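Local coordinates for protein nucleoside-diphosphate-sugar epimerase (Pseudomonas aeruginosa, PDB 2X4G) that probably binds a nicotinamide dinucleotide in a Rossmann fold and acts on nucleotide sugars as an epimerase or a related enzyme, at residues 118-123 against 175-180; 237-242 against 313-318; 23-28 against 182-187; 43-48 against 63-68. One frame throughout, in Å; residues are numbered along the deposited sequence.

Contact 1 (118-123 against 175-180)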
loop_
_atom_site.group_PDB
_atom_site.type_symbol
_atom_site.label_atom_id
_atom_site.label_comp_id
_atom_site.label_asym_id
_atom_site.label_seq_id
_atom_site.Cartn_x
_atom_site.Cartn_y
_atom_site.Cartn_z
ATOM N N VAL A 118 19.837 -17.936 31.569
ATOM C CA VAL A 118 18.462 -17.718 32.063
ATOM C C VAL A 118 17.729 -19.056 32.068
ATOM O O VAL A 118 17.745 -19.756 31.055
ATOM C CB VAL A 118 17.641 -16.764 31.177
ATOM C CG1 VAL A 118 16.270 -16.552 31.796
ATOM C CG2 VAL A 118 18.347 -15.429 30.973
ATOM N N PRO A 119 17.075 -19.407 33.196
ATOM C CA PRO A 119 16.484 -20.740 33.311
ATOM C C PRO A 119 15.139 -20.903 32.636
ATOM O O PRO A 119 14.729 -22.027 32.401
ATOM C CB PRO A 119 16.318 -20.938 34.827
ATOM C CG PRO A 119 16.500 -19.600 35.459
ATOM C CD PRO A 119 16.792 -18.585 34.387
ATOM N N ARG A 120 14.483 -19.798 32.303
ATOM C CA ARG A 120 13.055 -19.783 32.009
ATOM C C ARG A 120 12.760 -18.611 31.054
ATOM O O ARG A 120 12.959 -17.458 31.421
ATOM C CB ARG A 120 12.370 -19.593 33.359
ATOM C CG ARG A 120 11.024 -20.205 33.550
ATOM C CD ARG A 120 10.968 -21.732 33.552
ATOM N NE ARG A 120 9.597 -22.089 33.203
ATOM C CZ ARG A 120 9.176 -23.275 32.795
ATOM N NH1 ARG A 120 10.012 -24.306 32.712
ATOM N NH2 ARG A 120 7.887 -23.424 32.495
ATOM N N ILE A 121 12.351 -18.900 29.819
ATOM C CA ILE A 121 12.144 -17.862 28.793
ATOM C C ILE A 121 10.772 -18.032 28.139
ATOM O O ILE A 121 10.443 -19.106 27.648
ATOM C CB ILE A 121 13.224 -17.945 27.654
ATOM C CG1 ILE A 121 14.647 -17.771 28.192
ATOM C CG2 ILE A 121 12.997 -16.895 26.594
ATOM C CD1 ILE A 121 15.674 -18.700 27.521
ATOM N N LEU A 122 9.962 -16.981 28.133
ATOM C CA LEU A 122 8.669 -17.011 27.439
ATOM C C LEU A 122 8.720 -16.005 26.312
ATOM O O LEU A 122 9.047 -14.830 26.530
ATOM C CB LEU A 122 7.491 -16.681 28.368
ATOM C CG LEU A 122 6.111 -16.621 27.697
ATOM C CD1 LEU A 122 5.540 -18.007 27.487
ATOM C CD2 LEU A 122 5.162 -15.811 28.518
ATOM N N TYR A 123 8.389 -16.479 25.117
ATOM C CA TYR A 123 8.389 -15.664 23.931
ATOM C C TYR A 123 6.938 -15.423 23.571
ATOM O O TYR A 123 6.130 -16.349 23.573
ATOM C CB TYR A 123 9.121 -16.374 22.789
ATOM C CG TYR A 123 8.808 -15.745 21.478
ATOM C CD1 TYR A 123 7.811 -16.258 20.671
ATOM C CD2 TYR A 123 9.445 -14.583 21.078
ATOM C CE1 TYR A 123 7.475 -15.654 19.473
ATOM C CE2 TYR A 123 9.114 -13.965 19.888
ATOM C CZ TYR A 123 8.128 -14.512 19.091
ATOM O OH TYR A 123 7.780 -13.917 17.911
ATOM N N PRO A 175 15.454 -22.993 27.358
ATOM C CA PRO A 175 14.189 -23.167 28.071
ATOM C C PRO A 175 13.082 -22.213 27.619
ATOM O O PRO A 175 12.637 -21.371 28.390
ATOM C CB PRO A 175 14.574 -22.920 29.536
ATOM C CG PRO A 175 15.751 -22.040 29.487
ATOM C CD PRO A 175 16.447 -22.263 28.166
ATOM N N VAL A 176 12.620 -22.372 26.380
ATOM C CA VAL A 176 11.680 -21.418 25.785
ATOM C C VAL A 176 10.282 -21.962 25.862
ATOM O O VAL A 176 10.043 -23.085 25.445
ATOM C CB VAL A 176 11.981 -21.126 24.303
ATOM C CG1 VAL A 176 10.773 -20.484 23.642
ATOM C CG2 VAL A 176 13.188 -20.243 24.169
ATOM N N VAL A 177 9.371 -21.152 26.398
ATOM C CA VAL A 177 7.951 -21.438 26.370
ATOM C C VAL A 177 7.316 -20.397 25.444
ATOM O O VAL A 177 7.783 -19.258 25.383
ATOM C CB VAL A 177 7.339 -21.359 27.787
ATOM C CG1 VAL A 177 5.815 -21.573 27.743
ATOM C CG2 VAL A 177 8.021 -22.381 28.746
ATOM N N ILE A 178 6.263 -20.772 24.718
ATOM C CA ILE A 178 5.585 -19.824 23.835
ATOM C C ILE A 178 4.154 -19.521 24.294
ATOM O O ILE A 178 3.322 -20.424 24.404
ATOM C CB ILE A 178 5.551 -20.340 22.410
ATOM C CG1 ILE A 178 6.962 -20.671 21.951
ATOM C CG2 ILE A 178 4.940 -19.306 21.484
ATOM C CD1 ILE A 178 6.974 -21.421 20.650
ATOM N N GLY A 179 3.893 -18.235 24.551
ATOM C CA GLY A 179 2.580 -17.738 24.961
ATOM C C GLY A 179 1.979 -16.909 23.850
ATOM O O GLY A 179 2.612 -15.994 23.348
ATOM N N ILE A 180 0.756 -17.254 23.459
ATOM C CA ILE A 180 0.110 -16.740 22.264
ATOM C C ILE A 180 -1.218 -16.164 22.684
ATOM O O ILE A 180 -2.191 -16.895 22.782
ATOM C CB ILE A 180 -0.185 -17.868 21.242
ATOM C CG1 ILE A 180 1.083 -18.636 20.869
ATOM C CG2 ILE A 180 -0.836 -17.301 19.974
ATOM C CD1 ILE A 180 0.808 -19.798 19.905
#
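Ile121, Leu122 and Tyr123 pair in parallel with Val176, Val177 and Ile178, and four backbone hydrogen bonds hold the strands together. Both backbone groups of Val177 take part: its N donates to Ile121 O at 2.6 Å, and its O accepts from Tyr123 N at 2.9 Å. The ladder begins with Ile121 N on Pro175 O (2.9 Å) and ends with Gly179 N on Tyr123 O (3.1 Å). Apolar packing follows the strand alternation. Ile121 CG1 lies beside the backbone N (chi1 -60°), which carries CD1 to the Pro175 ring, 3.7 Å from CD, while CG2 meets Val176 CG2 at 4.1 Å. On this same face Ile178 CG2 lies at the edge of the Tyr123 ring. On the opposite face Leu122 CD1 rests on Val177 CG1 at 3.6 Å. The other methyl of Val177, CG2, covers one face of the Arg120 guanidinium, whose NE and NH2 are bonded to the carbonyls of Leu230 and Gly233. The pair belongs to the parallel core of the Rossmann sheet, with strand 80-83 alongside 121-124, strand 238-247 alongside 176-185, and helices 98-116 and 154-171 packed on the Ile121 and Tyr123 face.

Contact 2 (237-242 against 313-318)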
loop_
_atom_site.group_PDB
_atom_site.type_symbol
_atom_site.label_atom_id
_atom_site.label_comp_id
_atom_site.label_asym_id
_atom_site.label_seq_id
_atom_site.Cartn_x
_atom_site.Cartn_y
_atom_site.Cartn_z
ATOM N N GLU A 237 6.454 -25.760 24.491
ATOM C CA GLU A 237 5.022 -25.792 24.185
ATOM C C GLU A 237 4.437 -24.395 23.936
ATOM O O GLU A 237 4.946 -23.389 24.435
ATOM C CB GLU A 237 4.268 -26.446 25.330
ATOM C CG GLU A 237 4.637 -27.915 25.600
ATOM C CD GLU A 237 4.400 -28.793 24.397
ATOM O OE1 GLU A 237 5.316 -29.574 24.034
ATOM O OE2 GLU A 237 3.305 -28.680 23.795
ATOM N N ARG A 238 3.359 -24.344 23.163
ATOM C CA ARG A 238 2.577 -23.113 22.978
ATOM C C ARG A 238 1.406 -23.100 23.954
ATOM O O ARG A 238 0.900 -24.157 24.344
ATOM C CB ARG A 238 2.031 -23.010 21.553
ATOM C CG ARG A 238 3.059 -23.358 20.489
ATOM C CD ARG A 238 2.782 -22.739 19.135
ATOM N NE ARG A 238 1.889 -23.565 18.329
ATOM C CZ ARG A 238 1.871 -23.608 16.993
ATOM N NH1 ARG A 238 2.709 -22.882 16.255
ATOM N NH2 ARG A 238 1.007 -24.409 16.391
ATOM N N TYR A 239 0.984 -21.910 24.365
ATOM C CA TYR A 239 -0.220 -21.772 25.173
ATOM C C TYR A 239 -1.023 -20.581 24.702
ATOM O O TYR A 239 -0.594 -19.434 24.823
ATOM C CB TYR A 239 0.129 -21.619 26.647
ATOM C CG TYR A 239 0.768 -22.840 27.221
ATOM C CD1 TYR A 239 2.147 -22.990 27.227
ATOM C CD2 TYR A 239 -0.008 -23.866 27.733
ATOM C CE1 TYR A 239 2.734 -24.125 27.761
ATOM C CE2 TYR A 239 0.570 -25.005 28.253
ATOM C CZ TYR A 239 1.940 -25.125 28.270
ATOM O OH TYR A 239 2.501 -26.263 28.792
ATOM N N LEU A 240 -2.189 -20.882 24.136
ATOM C CA LEU A 240 -3.153 -19.872 23.743
ATOM C C LEU A 240 -3.836 -19.248 24.985
ATOM O O LEU A 240 -4.380 -19.948 25.853
ATOM C CB LEU A 240 -4.178 -20.487 22.809
ATOM C CG LEU A 240 -3.715 -20.812 21.393
ATOM C CD1 LEU A 240 -4.725 -21.733 20.713
ATOM C CD2 LEU A 240 -3.530 -19.494 20.597
ATOM N N LEU A 241 -3.754 -17.918 25.060
ATOM C CA LEU A 241 -4.270 -17.153 26.172
ATOM C C LEU A 241 -5.450 -16.389 25.592
ATOM O O LEU A 241 -5.263 -15.437 24.878
ATOM C CB LEU A 241 -3.175 -16.234 26.732
ATOM C CG LEU A 241 -1.872 -16.943 27.175
ATOM C CD1 LEU A 241 -0.808 -15.955 27.596
ATOM C CD2 LEU A 241 -2.131 -17.950 28.309
ATOM N N THR A 242 -6.664 -16.851 25.894
ATOM C CA THR A 242 -7.866 -16.464 25.167
ATOM C C THR A 242 -8.860 -15.801 26.073
ATOM O O THR A 242 -8.816 -15.980 27.283
ATOM C CB THR A 242 -8.566 -17.691 24.568
ATOM O OG1 THR A 242 -9.015 -18.544 25.619
ATOM C CG2 THR A 242 -7.623 -18.481 23.703
ATOM N N GLU A 313 -6.094 -26.026 31.804
ATOM C CA GLU A 313 -5.765 -27.273 32.482
ATOM C C GLU A 313 -4.316 -27.282 32.990
ATOM O O GLU A 313 -4.053 -27.662 34.121
ATOM C CB GLU A 313 -6.050 -28.451 31.549
ATOM C CG GLU A 313 -7.552 -28.527 31.149
ATOM C CD GLU A 313 -7.921 -29.782 30.324
ATOM O OE1 GLU A 313 -8.347 -29.616 29.148
ATOM O OE2 GLU A 313 -7.792 -30.920 30.857
ATOM N N GLU A 314 -3.391 -26.814 32.171
ATOM C CA GLU A 314 -1.991 -26.827 32.539
ATOM C C GLU A 314 -1.602 -25.639 33.388
ATOM O O GLU A 314 -0.936 -25.803 34.394
ATOM C CB GLU A 314 -1.123 -26.869 31.290
ATOM C CG GLU A 314 -1.469 -28.054 30.394
ATOM C CD GLU A 314 -0.312 -28.554 29.545
ATOM O OE1 GLU A 314 -0.584 -29.359 28.627
ATOM O OE2 GLU A 314 0.855 -28.154 29.777
ATOM N N LEU A 315 -2.018 -24.443 32.992
ATOM C CA LEU A 315 -1.548 -23.219 33.669
ATOM C C LEU A 315 -2.443 -22.759 34.809
ATOM O O LEU A 315 -2.008 -21.995 35.655
ATOM C CB LEU A 315 -1.350 -22.067 32.675
ATOM C CG LEU A 315 -0.550 -22.448 31.427
ATOM C CD1 LEU A 315 -0.442 -21.292 30.452
ATOM C CD2 LEU A 315 0.824 -22.968 31.836
ATOM N N GLY A 316 -3.674 -23.247 34.847
ATOM C CA GLY A 316 -4.683 -22.692 35.725
ATOM C C GLY A 316 -5.258 -21.398 35.164
ATOM O O GLY A 316 -6.001 -20.693 35.850
ATOM N N PHE A 317 -4.953 -21.080 33.906
ATOM C CA PHE A 317 -5.370 -19.795 33.367
ATOM C C PHE A 317 -6.678 -19.805 32.600
ATOM O O PHE A 317 -6.916 -20.645 31.745
ATOM C CB PHE A 317 -4.324 -19.189 32.452
ATOM C CG PHE A 317 -4.811 -17.957 31.770
ATOM C CD1 PHE A 317 -5.415 -18.033 30.526
ATOM C CD2 PHE A 317 -4.742 -16.729 32.409
ATOM C CE1 PHE A 317 -5.897 -16.902 29.913
ATOM C CE2 PHE A 317 -5.227 -15.592 31.799
ATOM C CZ PHE A 317 -5.817 -15.681 30.552
ATOM N N PHE A 318 -7.499 -18.804 32.875
ATOM C CA PHE A 318 -8.651 -18.527 32.040
ATOM C C PHE A 318 -9.236 -17.167 32.418
ATOM O O PHE A 318 -9.059 -16.708 33.535
ATOM C CB PHE A 318 -9.704 -19.653 32.165
ATOM C CG PHE A 318 -10.254 -19.834 33.551
ATOM C CD1 PHE A 318 -11.336 -19.090 33.983
ATOM C CD2 PHE A 318 -9.709 -20.759 34.409
ATOM C CE1 PHE A 318 -11.848 -19.252 35.237
ATOM C CE2 PHE A 318 -10.230 -20.931 35.681
ATOM C CZ PHE A 318 -11.296 -20.171 36.089
#
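Tyr239 and Leu241 of strand 238-247 pack against Glu314, Leu315 and Phe317, a buried, mainly apolar contact between a strand of the main sheet and the end of helix 309-315. Its one direct hydrogen bond lies at the border: Tyr239 OH donates to Glu314 OE2 at 2.7 Å. The hydroxyl reaches this oxygen from above the carboxylate plane, and the ring and carboxylate planes stand 76° apart, so the acid comes to the ring's edge without stacking on it. Arg234 ties the pair down further, its backbone N bonding to Tyr239 OH and its side chain forming a salt bridge with Glu314 OE1. Two partners thus grip the hydroxyl and hold the far end of the side chain in place. Leu315 lies over one face of that ring in a CH-pi contact, with CD2 4.2 Å from the centroid, while CD1 reaches Tyr239 CD2 at 3.8 Å. Leu315 CD1 also approaches Leu241 CD2 at 4.3 Å. After the helix, Gly316 takes a positive phi (78°) and the chain turns to bring Phe317 back toward the strand, where its CD1 meets Leu241 CD2 at 4.0 Å. Helix 219-232 packs against this cluster, with Leu226 on Leu241, Ala229 on Leu315 and Met228 on Phe317, while strand 176-185 borders the Tyr239 strand through backbone hydrogen bonds.

Contact 3 (23-28 against 182-187)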
loop_
_atom_site.group_PDB
_atom_site.type_symbol
_atom_site.label_atom_id
_atom_site.label_comp_id
_atom_site.label_asym_id
_atom_site.label_seq_id
_atom_site.Cartn_x
_atom_site.Cartn_y
_atom_site.Cartn_z
ATOM N N GLY A 23 5.216 -1.433 25.779
ATOM C CA GLY A 23 4.078 -1.836 24.951
ATOM C C GLY A 23 2.907 -2.305 25.802
ATOM O O GLY A 23 3.066 -2.567 26.996
ATOM N N LEU A 24 1.734 -2.448 25.188
ATOM C CA LEU A 24 0.512 -2.779 25.916
ATOM C C LEU A 24 0.654 -4.082 26.665
ATOM O O LEU A 24 0.377 -4.159 27.855
ATOM C CB LEU A 24 -0.687 -2.880 24.961
ATOM C CG LEU A 24 -2.042 -3.312 25.559
ATOM C CD1 LEU A 24 -2.418 -2.466 26.775
ATOM C CD2 LEU A 24 -3.129 -3.277 24.488
ATOM N N LEU A 25 1.074 -5.120 25.967
ATOM C CA LEU A 25 1.092 -6.429 26.580
ATOM C C LEU A 25 2.267 -6.561 27.582
ATOM O O LEU A 25 2.118 -7.139 28.639
ATOM C CB LEU A 25 1.106 -7.513 25.505
ATOM C CG LEU A 25 1.078 -8.941 26.051
ATOM C CD1 LEU A 25 -0.186 -9.191 26.907
ATOM C CD2 LEU A 25 1.265 -9.988 24.917
ATOM N N GLY A 26 3.424 -5.998 27.276
ATOM C CA GLY A 26 4.539 -6.000 28.234
ATOM C C GLY A 26 4.253 -5.249 29.536
ATOM O O GLY A 26 4.697 -5.659 30.603
ATOM N N HIS A 27 3.520 -4.140 29.457
ATOM C CA HIS A 27 3.285 -3.296 30.616
ATOM C C HIS A 27 2.471 -4.108 31.592
ATOM O O HIS A 27 2.706 -4.079 32.800
ATOM C CB HIS A 27 2.552 -2.042 30.173
ATOM C CG HIS A 27 2.414 -0.991 31.228
ATOM N ND1 HIS A 27 2.044 0.301 30.926
ATOM C CD2 HIS A 27 2.568 -1.032 32.571
ATOM C CE1 HIS A 27 1.983 1.012 32.036
ATOM N NE2 HIS A 27 2.287 0.226 33.050
ATOM N N HIS A 28 1.518 -4.855 31.048
ATOM C CA HIS A 28 0.626 -5.709 31.854
ATOM C C HIS A 28 1.354 -6.987 32.331
ATOM O O HIS A 28 1.049 -7.504 33.397
ATOM C CB HIS A 28 -0.652 -6.057 31.076
ATOM C CG HIS A 28 -1.634 -4.923 30.957
ATOM N ND1 HIS A 28 -2.519 -4.585 31.962
ATOM C CD2 HIS A 28 -1.902 -4.079 29.928
ATOM C CE1 HIS A 28 -3.265 -3.568 31.568
ATOM N NE2 HIS A 28 -2.913 -3.243 30.335
ATOM N N GLY A 182 -4.720 -13.895 22.258
ATOM C CA GLY A 182 -5.602 -13.371 21.231
ATOM C C GLY A 182 -5.382 -11.875 21.072
ATOM O O GLY A 182 -4.443 -11.312 21.645
ATOM N N MET A 183 -6.246 -11.225 20.296
ATOM C CA MET A 183 -6.205 -9.779 20.150
ATOM C C MET A 183 -6.350 -9.138 21.545
ATOM O O MET A 183 -7.385 -9.278 22.185
ATOM C CB MET A 183 -7.338 -9.329 19.228
ATOM C CG MET A 183 -7.197 -7.926 18.676
ATOM S SD MET A 183 -8.762 -7.253 18.066
ATOM C CE MET A 183 -8.264 -5.582 17.650
ATOM N N VAL A 184 -5.301 -8.456 22.005
ATOM C CA VAL A 184 -5.243 -7.858 23.343
ATOM C C VAL A 184 -5.890 -6.471 23.381
ATOM O O VAL A 184 -5.508 -5.585 22.637
ATOM C CB VAL A 184 -3.786 -7.748 23.818
ATOM C CG1 VAL A 184 -3.706 -7.133 25.206
ATOM C CG2 VAL A 184 -3.124 -9.135 23.806
ATOM N N LEU A 185 -6.868 -6.278 24.254
ATOM C CA LEU A 185 -7.570 -4.990 24.357
ATOM C C LEU A 185 -7.630 -4.574 25.822
ATOM O O LEU A 185 -7.891 -5.425 26.686
ATOM C CB LEU A 185 -8.998 -5.103 23.802
ATOM C CG LEU A 185 -9.174 -5.161 22.283
ATOM C CD1 LEU A 185 -10.618 -5.459 21.980
ATOM C CD2 LEU A 185 -8.753 -3.856 21.617
ATOM N N GLY A 186 -7.392 -3.289 26.098
ATOM C CA GLY A 186 -7.456 -2.802 27.469
ATOM C C GLY A 186 -6.890 -1.426 27.669
ATOM O O GLY A 186 -6.706 -0.685 26.733
ATOM N N GLU A 187 -6.616 -1.076 28.912
ATOM C CA GLU A 187 -6.007 0.231 29.199
ATOM C C GLU A 187 -4.475 0.213 29.038
ATOM O O GLU A 187 -3.839 -0.843 28.990
ATOM C CB GLU A 187 -6.399 0.717 30.584
ATOM C CG GLU A 187 -6.022 -0.211 31.713
ATOM C CD GLU A 187 -6.435 0.315 33.080
ATOM O OE1 GLU A 187 -7.067 1.393 33.156
ATOM O OE2 GLU A 187 -6.153 -0.370 34.093
#
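Leu24, Leu25 and His28 lie in the first turn or so of helix 24-35 and face Val184 and Glu187, where strand 176-185 runs out into a loop. Gly23 holds the N-cap position, and its O accepts from His27 N at 3.0 Å. The two backbones stay well apart, with Leu25 CA 7.3 Å from Val184 CA. This helix start belongs to the Rossmann fold's GxxGxxG motif, whose last two glycines are Gly23 and Gly26; in related enzymes such a helix directs its N-terminus at the dinucleotide pyrophosphate. Side chains bridge the distance. Leu24 sends CG away from its own backbone N (chi1 176°), and CD2 slides past Val184, 4.0 Å from CG1. The other methyl, CD1, sits against Glu187 O and at the edge of the His28 imidazole. Leu25 CD1 adds a looser touch on Val184 CG2 at 4.3 Å. Ala219 of helix 219-232 packs on both Val184 and His28, while Ala222 and Leu226 of that helix reach Leu25. The polar link comes one helical turn after Leu24: His28 NE2 donates to Glu187 O at 2.9 Å in a nearly straight bond (167° at the hydrogen), with the oxygen lying in the imidazole plane and the donor tilted 29° from the carbonyl plane.

Contact 4 (43-48 against 63-68)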
loop_
_atom_site.group_PDB
_atom_site.type_symbol
_atom_site.label_atom_id
_atom_site.label_comp_id
_atom_site.label_asym_id
_atom_site.label_seq_id
_atom_site.Cartn_x
_atom_site.Cartn_y
_atom_site.Cartn_z
ATOM N N ILE A 43 14.078 -4.677 31.057
ATOM C CA ILE A 43 15.164 -4.488 30.113
ATOM C C ILE A 43 14.630 -3.608 28.988
ATOM O O ILE A 43 13.720 -4.005 28.289
ATOM C CB ILE A 43 15.678 -5.833 29.569
ATOM C CG1 ILE A 43 16.197 -6.721 30.717
ATOM C CG2 ILE A 43 16.807 -5.616 28.556
ATOM C CD1 ILE A 43 16.435 -8.159 30.308
ATOM N N HIS A 44 15.191 -2.411 28.837
ATOM C CA HIS A 44 14.707 -1.447 27.850
ATOM C C HIS A 44 15.793 -0.828 27.007
ATOM O O HIS A 44 16.961 -0.753 27.412
ATOM C CB HIS A 44 13.998 -0.310 28.555
ATOM C CG HIS A 44 14.892 0.519 29.418
ATOM N ND1 HIS A 44 15.491 1.678 28.974
ATOM C CD2 HIS A 44 15.256 0.380 30.711
ATOM C CE1 HIS A 44 16.206 2.208 29.949
ATOM N NE2 HIS A 44 16.074 1.441 31.016
ATOM N N ARG A 45 15.414 -0.338 25.837
ATOM C CA ARG A 45 16.392 0.367 25.019
ATOM C C ARG A 45 16.539 1.806 25.538
ATOM O O ARG A 45 15.643 2.333 26.197
ATOM C CB ARG A 45 16.056 0.245 23.537
ATOM C CG ARG A 45 14.832 0.928 23.061
ATOM C CD ARG A 45 14.520 0.443 21.632
ATOM N NE ARG A 45 13.761 -0.809 21.647
ATOM C CZ ARG A 45 13.386 -1.501 20.563
ATOM N NH1 ARG A 45 13.721 -1.085 19.335
ATOM N NH2 ARG A 45 12.673 -2.628 20.707
ATOM N N PRO A 46 17.693 2.423 25.304
ATOM C CA PRO A 46 17.936 3.701 25.950
ATOM C C PRO A 46 16.959 4.789 25.523
ATOM O O PRO A 46 16.632 5.665 26.313
ATOM C CB PRO A 46 19.369 4.042 25.521
ATOM C CG PRO A 46 19.612 3.236 24.327
ATOM C CD PRO A 46 18.838 1.994 24.494
ATOM N N SER A 47 16.481 4.717 24.290
ATOM C CA SER A 47 15.482 5.670 23.800
ATOM C C SER A 47 14.093 5.521 24.421
ATOM O O SER A 47 13.273 6.426 24.303
ATOM C CB SER A 47 15.318 5.533 22.284
ATOM O OG SER A 47 14.390 4.499 21.979
ATOM N N SER A 48 13.800 4.383 25.033
ATOM C CA SER A 48 12.422 4.092 25.414
ATOM C C SER A 48 12.059 4.797 26.702
ATOM O O SER A 48 12.922 5.039 27.550
ATOM C CB SER A 48 12.219 2.606 25.625
ATOM O OG SER A 48 12.737 2.274 26.896
ATOM N N ALA A 63 19.682 -1.785 27.547
ATOM C CA ALA A 63 20.257 -2.665 26.554
ATOM C C ALA A 63 19.628 -2.398 25.203
ATOM O O ALA A 63 18.411 -2.493 25.055
ATOM C CB ALA A 63 20.047 -4.108 26.947
ATOM N N GLU A 64 20.447 -2.045 24.218
ATOM C CA GLU A 64 19.989 -2.040 22.826
ATOM C C GLU A 64 19.911 -3.498 22.372
ATOM O O GLU A 64 20.731 -4.327 22.743
ATOM C CB GLU A 64 20.920 -1.215 21.921
ATOM C CG GLU A 64 20.802 0.303 22.130
ATOM C CD GLU A 64 22.092 1.068 21.803
ATOM O OE1 GLU A 64 22.724 1.621 22.742
ATOM O OE2 GLU A 64 22.484 1.111 20.610
ATOM N N MET A 65 18.912 -3.812 21.569
ATOM C CA MET A 65 18.604 -5.204 21.280
ATOM C C MET A 65 19.504 -5.852 20.245
ATOM O O MET A 65 19.230 -6.977 19.819
ATOM C CB MET A 65 17.165 -5.304 20.812
ATOM C CG MET A 65 16.177 -4.822 21.857
ATOM S SD MET A 65 14.799 -5.975 21.928
ATOM C CE MET A 65 14.036 -5.765 20.289
ATOM N N LEU A 66 20.554 -5.143 19.827
ATOM C CA LEU A 66 21.537 -5.686 18.895
ATOM C C LEU A 66 22.931 -5.576 19.499
ATOM O O LEU A 66 23.914 -5.472 18.772
ATOM C CB LEU A 66 21.465 -4.942 17.551
ATOM C CG LEU A 66 20.095 -4.961 16.852
ATOM C CD1 LEU A 66 20.110 -4.127 15.568
ATOM C CD2 LEU A 66 19.624 -6.399 16.564
ATOM N N ASP A 67 22.993 -5.640 20.833
ATOM C CA ASP A 67 24.205 -5.373 21.638
ATOM C C ASP A 67 24.425 -6.538 22.633
ATOM O O ASP A 67 24.033 -6.458 23.799
ATOM C CB ASP A 67 24.010 -4.011 22.343
ATOM C CG ASP A 67 25.054 -3.708 23.411
ATOM O OD1 ASP A 67 26.174 -4.257 23.397
ATOM O OD2 ASP A 67 24.733 -2.875 24.278
ATOM N N HIS A 68 25.060 -7.612 22.155
ATOM C CA HIS A 68 25.191 -8.888 22.898
ATOM C C HIS A 68 25.885 -8.772 24.254
ATOM O O HIS A 68 25.638 -9.574 25.137
ATOM C CB HIS A 68 25.947 -9.945 22.077
ATOM C CG HIS A 68 25.474 -10.079 20.665
ATOM N ND1 HIS A 68 26.129 -9.491 19.601
ATOM C CD2 HIS A 68 24.412 -10.733 20.138
ATOM C CE1 HIS A 68 25.487 -9.768 18.480
ATOM N NE2 HIS A 68 24.438 -10.518 18.779
#
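Arg45 leaves the end of strand 39-44 and reaches along the chain that follows strand 59-62. Its CB lies 3.9 Å from Ala63 O. CG is set between the backbone N and the carbonyl carbon (chi1 68°), and a bend at chi3 then swings the guanidinium toward Met65. There NH2 comes to 3.4 Å from Met65 CE and 4.1 Å from Met65 SD, while Met65 CG lies above one face of the group, toward its rim. The methionine thus crosses the end of the arginine obliquely, giving it an apolar partner. Nearer the strands, Ala63 N donates to His44 O at 2.9 Å, extending the parallel pairing of the strands, and Ile43 CG2 meets Ala63 CB at 3.9 Å. Pro46 crosses Glu64 at about a right angle, its CD 3.5 Å from Glu64 CG. Arg45 O closes a type I turn by accepting from Ser48 N; it also takes Ser48 OG in the carbonyl plane and His44 ND1 from above that plane. The arrangement is the C-terminal end of the second Rossmann strand, where the loop that follows commonly approaches the adenosine ribose of the cofactor in NAD(P)-dependent epimerases and dehydratases.

Overall arrangement
All four contacts reach one central sheet. Strand 176-185 is shared by contacts 1 and 3, whose centres are 18 Å apart, and strand 238-247 joins contact 2 to both: Tyr239 N lies 2.8 Å from Ile178 O, and Gly182 N lies 3.1 Å from Leu241 O. Contact 4 is at the far side of the sheet, its centre 20 Å from that of contact 1, 21 Å from that of contact 3 and 30 Å from that of contact 2. Helix 24-35 of contact 3 leads directly into strand 39-44 of contact 4. By analogy with relatives, these two probably border the dinucleotide site, whereas contact 1 builds the sheet core and contact 2 packs a later helix on it.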